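Maltose ABC transporter, periplasmic maltose-binding protein (Thermotoga maritima, PDB 2GHB) probably binds maltose and related maltodextrins in the periplasm and delivers them to the membrane components of an ABC transporter. Local coordinates at residues A[104-109]-A[262-267]; A[287-292]-A[305-310]. One frame throughout, in Å; residues are numbered along the deposited sequence.

Interaction 1 of 2, residues A[104-109]-A[262-267]; sequences IPYAME and GVQGFM
A classic beta bulge interrupts this antiparallel strand pair in the mixed sheet of the solute-binding protein: Tyr106 and Ala107 together face Gln264. Gln264 O takes a bond from Tyr106 N at 2.9 Å and a weak, longer one from Ala107 N. The register is shifted by one beyond the bulge, where Gln264 N bonds to Ala107 O at 2.8 Å. Ile104 and Phe266 form a hydrogen-bonded pair on one side of the bulge, Glu109 and Gly262 on the other.

At the bulge the Tyr106 ring lies across the partner strand. Its CG sits between the backbone N and the carbonyl carbon (chi1 62°), and one ring face lies over Gln264 O. Tyr106 CE2 comes 3.4 Å from Gly265 N. Tyr106 OH lies 3.5 Å from Gln264 CB, and a water links it to Gln264 OE1. Tyr106 CD2 meets Phe266 CE2 at 3.5 Å, the two ring planes 55° apart. On the other sheet face, Pro105 CB packs on Val263 CG1 at 3.5 Å.

Strand 58-62 pairs with the far edge of strand 260-268. Helix 89-94 covers Pro105, Met108 and Val263, while helix 275-286 packs on Ile104 and Phe266 across the sheet.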
loop_
_atom_site.group_PDB
_atom_site.type_symbol
_atom_site.label_atom_id
_atom_site.label_comp_id
_atom_site.label_asym_id
_atom_site.label_seq_id
_atom_site.Cartn_x
_atom_site.Cartn_y
_atom_site.Cartn_z
ATOM N N ILE A 104 -12.479 -3.053 8.201
ATOM C CA ILE A 104 -12.072 -1.785 8.808
ATOM C C ILE A 104 -10.564 -1.789 8.799
ATOM O O ILE A 104 -9.944 -2.574 9.496
ATOM C CB ILE A 104 -12.578 -1.649 10.242
ATOM C CG1 ILE A 104 -14.124 -1.626 10.258
ATOM C CG2 ILE A 104 -11.978 -0.402 10.908
ATOM C CD1 ILE A 104 -14.754 -0.435 9.526
ATOM N N PRO A 105 -9.957 -0.914 7.997
ATOM C CA PRO A 105 -8.499 -0.917 7.894
ATOM C C PRO A 105 -7.840 -0.271 9.130
ATOM O O PRO A 105 -8.383 0.658 9.684
ATOM C CB PRO A 105 -8.260 -0.050 6.647
ATOM C CG PRO A 105 -9.343 0.895 6.661
ATOM C CD PRO A 105 -10.550 0.170 7.211
ATOM N N TYR A 106 -6.685 -0.751 9.535
ATOM C CA TYR A 106 -5.923 -0.122 10.610
ATOM C C TYR A 106 -4.511 0.376 10.218
ATOM O O TYR A 106 -3.877 1.110 11.008
ATOM C CB TYR A 106 -5.773 -1.060 11.777
ATOM C CG TYR A 106 -5.031 -2.332 11.484
ATOM C CD1 TYR A 106 -3.659 -2.404 11.645
ATOM C CD2 TYR A 106 -5.699 -3.475 11.097
ATOM C CE1 TYR A 106 -2.966 -3.571 11.412
ATOM C CE2 TYR A 106 -5.001 -4.679 10.841
ATOM C CZ TYR A 106 -3.655 -4.715 11.009
ATOM O OH TYR A 106 -2.939 -5.872 10.768
ATOM N N ALA A 107 -4.024 -0.013 9.036
ATOM C CA ALA A 107 -2.668 0.315 8.606
ATOM C C ALA A 107 -2.559 0.308 7.103
ATOM O O ALA A 107 -3.161 -0.552 6.448
ATOM C CB ALA A 107 -1.668 -0.683 9.184
ATOM N N MET A 108 -1.755 1.235 6.582
ATOM C CA MET A 108 -1.443 1.359 5.160
ATOM C C MET A 108 0.087 1.270 4.975
ATOM O O MET A 108 0.863 1.438 5.923
ATOM C CB MET A 108 -1.902 2.707 4.609
ATOM C CG MET A 108 -3.378 2.957 4.587
ATOM S SD MET A 108 -3.829 4.481 3.761
ATOM C CE MET A 108 -3.118 5.761 4.788
ATOM N N GLU A 109 0.497 0.998 3.747
ATOM C CA GLU A 109 1.898 0.857 3.378
ATOM C C GLU A 109 2.065 1.328 1.948
ATOM O O GLU A 109 1.459 0.763 1.045
ATOM C CB GLU A 109 2.306 -0.601 3.447
ATOM C CG GLU A 109 3.808 -0.823 3.450
ATOM C CD GLU A 109 4.174 -2.280 3.698
ATOM O OE1 GLU A 109 3.718 -3.146 2.930
ATOM O OE2 GLU A 109 4.891 -2.556 4.679
ATOM N N GLY A 262 -0.760 -0.854 0.009
ATOM C CA GLY A 262 -1.172 -2.089 0.644
ATOM C C GLY A 262 -1.766 -1.735 1.990
ATOM O O GLY A 262 -1.258 -0.821 2.683
ATOM N N VAL A 263 -2.833 -2.449 2.362
ATOM C CA VAL A 263 -3.663 -2.080 3.521
ATOM C C VAL A 263 -3.951 -3.335 4.357
ATOM O O VAL A 263 -4.218 -4.436 3.808
ATOM C CB VAL A 263 -4.996 -1.398 3.083
ATOM C CG1 VAL A 263 -5.762 -0.852 4.275
ATOM C CG2 VAL A 263 -4.742 -0.232 2.129
ATOM N N GLN A 264 -3.849 -3.181 5.675
ATOM C CA GLN A 264 -4.168 -4.244 6.590
ATOM C C GLN A 264 -5.420 -3.840 7.345
ATOM O O GLN A 264 -5.632 -2.659 7.627
ATOM C CB GLN A 264 -2.994 -4.504 7.526
ATOM C CG GLN A 264 -1.732 -5.035 6.836
ATOM C CD GLN A 264 -0.595 -5.268 7.821
ATOM O OE1 GLN A 264 -0.277 -4.404 8.638
ATOM N NE2 GLN A 264 0.028 -6.455 7.758
ATOM N N GLY A 265 -6.273 -4.814 7.659
ATOM C CA GLY A 265 -7.589 -4.507 8.212
ATOM C C GLY A 265 -8.247 -5.630 8.991
ATOM O O GLY A 265 -7.779 -6.773 8.974
ATOM N N PHE A 266 -9.326 -5.286 9.704
ATOM C CA PHE A 266 -10.134 -6.283 10.402
ATOM C C PHE A 266 -11.344 -6.698 9.549
ATOM O O PHE A 266 -12.024 -5.855 8.979
ATOM C CB PHE A 266 -10.653 -5.736 11.715
ATOM C CG PHE A 266 -9.591 -5.443 12.727
ATOM C CD1 PHE A 266 -9.251 -6.386 13.674
ATOM C CD2 PHE A 266 -8.966 -4.198 12.760
ATOM C CE1 PHE A 266 -8.305 -6.116 14.627
ATOM C CE2 PHE A 266 -8.018 -3.911 13.720
ATOM C CZ PHE A 266 -7.666 -4.871 14.648
ATOM N N MET A 267 -11.612 -7.996 9.494
ATOM C CA MET A 267 -12.748 -8.528 8.735
ATOM C C MET A 267 -13.638 -9.422 9.634
ATOM O O MET A 267 -13.143 -10.094 10.532
ATOM C CB MET A 267 -12.248 -9.324 7.527
ATOM C CG MET A 267 -11.588 -8.452 6.431
ATOM S SD MET A 267 -10.636 -9.467 5.302
ATOM C CE MET A 267 -9.161 -9.677 6.280
HETATM O O HOH W 1 -0.216 -6.000 11.265
#

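Interaction 2 of 2, residues A[287-292]-A[305-310]; sequences AKKETM and RKDVLE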
loop_
_atom_site.group_PDB
_atom_site.type_symbol
_atom_site.label_atom_id
_atom_site.label_comp_id
_atom_site.label_asym_id
_atom_site.label_seq_id
_atom_site.Cartn_x
_atom_site.Cartn_y
_atom_site.Cartn_z
ATOM N N ALA A 287 -12.879 0.268 15.709
ATOM C CA ALA A 287 -12.735 1.256 14.657
ATOM C C ALA A 287 -12.496 2.685 15.191
ATOM O O ALA A 287 -12.079 3.554 14.437
ATOM C CB ALA A 287 -13.950 1.231 13.720
ATOM N N LYS A 288 -12.757 2.892 16.483
ATOM C CA LYS A 288 -12.649 4.180 17.148
ATOM C C LYS A 288 -11.276 4.819 17.040
ATOM O O LYS A 288 -10.265 4.140 17.047
ATOM C CB LYS A 288 -12.969 4.033 18.649
ATOM C CG LYS A 288 -14.418 3.830 18.999
ATOM C CD LYS A 288 -15.316 4.837 18.283
ATOM C CE LYS A 288 -16.814 4.647 18.585
ATOM N NZ LYS A 288 -17.626 5.515 17.657
ATOM N N LYS A 289 -11.275 6.150 16.997
ATOM C CA LYS A 289 -10.067 6.953 16.936
ATOM C C LYS A 289 -9.086 6.566 18.022
ATOM O O LYS A 289 -7.919 6.337 17.758
ATOM C CB LYS A 289 -10.415 8.446 17.058
ATOM C CG LYS A 289 -9.176 9.345 17.058
ATOM C CD LYS A 289 -9.542 10.795 17.154
ATOM C CE LYS A 289 -9.824 11.194 18.578
ATOM N NZ LYS A 289 -10.370 12.594 18.550
ATOM N N GLU A 290 -9.585 6.451 19.245
ATOM C CA GLU A 290 -8.760 6.164 20.412
ATOM C C GLU A 290 -8.124 4.782 20.343
ATOM O O GLU A 290 -6.968 4.583 20.713
ATOM C CB GLU A 290 -9.632 6.256 21.682
ATOM C CG GLU A 290 -10.467 7.512 21.767
ATOM C CD GLU A 290 -11.929 7.344 21.304
ATOM O OE1 GLU A 290 -12.198 6.510 20.433
ATOM O OE2 GLU A 290 -12.801 8.071 21.822
ATOM N N THR A 291 -8.894 3.811 19.866
ATOM C CA THR A 291 -8.377 2.447 19.696
ATOM C C THR A 291 -7.325 2.367 18.592
ATOM O O THR A 291 -6.295 1.707 18.726
ATOM C CB THR A 291 -9.514 1.481 19.338
ATOM O OG1 THR A 291 -10.545 1.578 20.326
ATOM C CG2 THR A 291 -8.974 0.044 19.260
ATOM N N MET A 292 -7.625 3.016 17.480
ATOM C CA MET A 292 -6.714 3.065 16.334
ATOM C C MET A 292 -5.393 3.768 16.704
ATOM O O MET A 292 -4.323 3.405 16.213
ATOM C CB MET A 292 -7.395 3.756 15.158
ATOM C CG MET A 292 -8.432 2.890 14.404
ATOM S SD MET A 292 -7.653 1.513 13.544
ATOM C CE MET A 292 -9.085 0.497 13.024
ATOM N N ARG A 305 -6.591 6.252 9.612
ATOM C CA ARG A 305 -7.453 7.370 9.996
ATOM C C ARG A 305 -6.723 8.711 9.960
ATOM O O ARG A 305 -5.587 8.838 10.435
ATOM C CB ARG A 305 -8.022 7.181 11.415
ATOM C CG ARG A 305 -9.047 6.071 11.554
ATOM C CD ARG A 305 -9.591 6.015 12.951
ATOM N NE ARG A 305 -10.403 7.193 13.250
ATOM C CZ ARG A 305 -11.700 7.177 13.561
ATOM N NH1 ARG A 305 -12.360 6.039 13.671
ATOM N NH2 ARG A 305 -12.326 8.317 13.818
ATOM N N LYS A 306 -7.401 9.703 9.402
ATOM C CA LYS A 306 -6.871 11.046 9.239
ATOM C C LYS A 306 -6.651 11.706 10.592
ATOM O O LYS A 306 -5.652 12.392 10.799
ATOM C CB LYS A 306 -7.819 11.870 8.373
ATOM C CG LYS A 306 -7.940 11.377 6.926
ATOM C CD LYS A 306 -9.053 12.055 6.128
ATOM C CE LYS A 306 -10.454 11.672 6.603
ATOM N NZ LYS A 306 -11.533 12.168 5.653
ATOM N N ASP A 307 -7.550 11.447 11.539
ATOM C CA ASP A 307 -7.441 12.053 12.867
ATOM C C ASP A 307 -6.369 11.380 13.751
ATOM O O ASP A 307 -5.895 11.987 14.714
ATOM C CB ASP A 307 -8.812 12.145 13.559
ATOM C CG ASP A 307 -9.589 10.843 13.510
ATOM O OD1 ASP A 307 -9.030 9.847 13.062
ATOM O OD2 ASP A 307 -10.766 10.817 13.897
ATOM N N VAL A 308 -5.969 10.155 13.406
ATOM C CA VAL A 308 -4.861 9.505 14.090
ATOM C C VAL A 308 -3.518 10.030 13.560
ATOM O O VAL A 308 -2.556 10.173 14.329
ATOM C CB VAL A 308 -4.916 7.953 13.972
ATOM C CG1 VAL A 308 -3.642 7.322 14.556
ATOM C CG2 VAL A 308 -6.165 7.398 14.699
ATOM N N LEU A 309 -3.449 10.292 12.251
ATOM C CA LEU A 309 -2.268 10.925 11.692
ATOM C C LEU A 309 -2.038 12.263 12.384
ATOM O O LEU A 309 -0.941 12.560 12.772
ATOM C CB LEU A 309 -2.337 11.096 10.173
ATOM C CG LEU A 309 -1.050 11.738 9.576
ATOM C CD1 LEU A 309 0.172 10.886 9.741
ATOM C CD2 LEU A 309 -1.218 12.069 8.121
ATOM N N GLU A 310 -3.076 13.056 12.552
ATOM C CA GLU A 310 -2.942 14.324 13.267
ATOM C C GLU A 310 -2.302 14.154 14.641
ATOM O O GLU A 310 -1.521 14.983 15.044
ATOM C CB GLU A 310 -4.298 14.999 13.407
ATOM C CG GLU A 310 -4.779 15.619 12.143
ATOM C CD GLU A 310 -3.784 16.629 11.586
ATOM O OE1 GLU A 310 -3.237 16.369 10.487
ATOM O OE2 GLU A 310 -3.540 17.666 12.260
#
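The guanidinium of Arg305 lies with one face over the start of helix 289-298, where Lys289 N sits 3.5 Å above its plane, toward the rim. The carboxylate of Asp307 meets it at the edge, in plane. Arg305 NE bonds to Asp307 OD1 at 3.0 Å and Arg305 NH2 to Asp307 OD2 at 2.9 Å. Both bonds are nearly straight and use the syn lone pairs, so this side-on salt bridge fixes the rotation of both groups. Ala287 O also lies near the guanidinium plane, and NH1 gives it a weak, bent bond (129°).

Lys289 runs its aliphatic part past the carboxylate, with CD 3.5 Å from Asp307 OD2. Its CG lies opposite the backbone N (chi1 178°), which lays CG and CD obliquely across the carboxylate. Lys289 NZ ends 5.0 Å from Asp307 OD2, too far for an ion pair. Met292 crosses the Arg305 chain at about a right angle, its CG 3.6 Å from Arg305 CD, and Val308 CG2 packs on Met292 CB.

A leucine in place of Arg305 would probably leave the Asp307 carboxylate without its cationic mate and Ala287 O without this donor.

The contact is structural packing between the starts of helices 289-298 and 306-312, on the side of strand 100-116. Asp83 forms a further salt bridge with Arg305 NH2. Met292 packs on strand 100-116, Val308 rests on strand 302-303, and helix 306-312 leans on helix 316-327 through Leu309.

Strand 100-116 joins the two contacts, whose centres lie about 13 Å apart. Interaction 1 is a buried pairing inside the sheet. Interaction 2 is partly buried and joins the starts of two helices farther from the centre of the chain. Met292 bridges them: its CE lies 3.4 Å from Pro105 O, and its SD packs against Tyr106 CB. Ala287 CB also meets Ile104 CG2. Met292 and Ala287 thus pack the helix start onto strand 100-116. The chemistry differs with place. Backbone bonds carry 104-109 with 262-267, helped by aromatic and apolar packing, whereas an internal salt bridge presented to a helix start dominates 287-292 with 305-310.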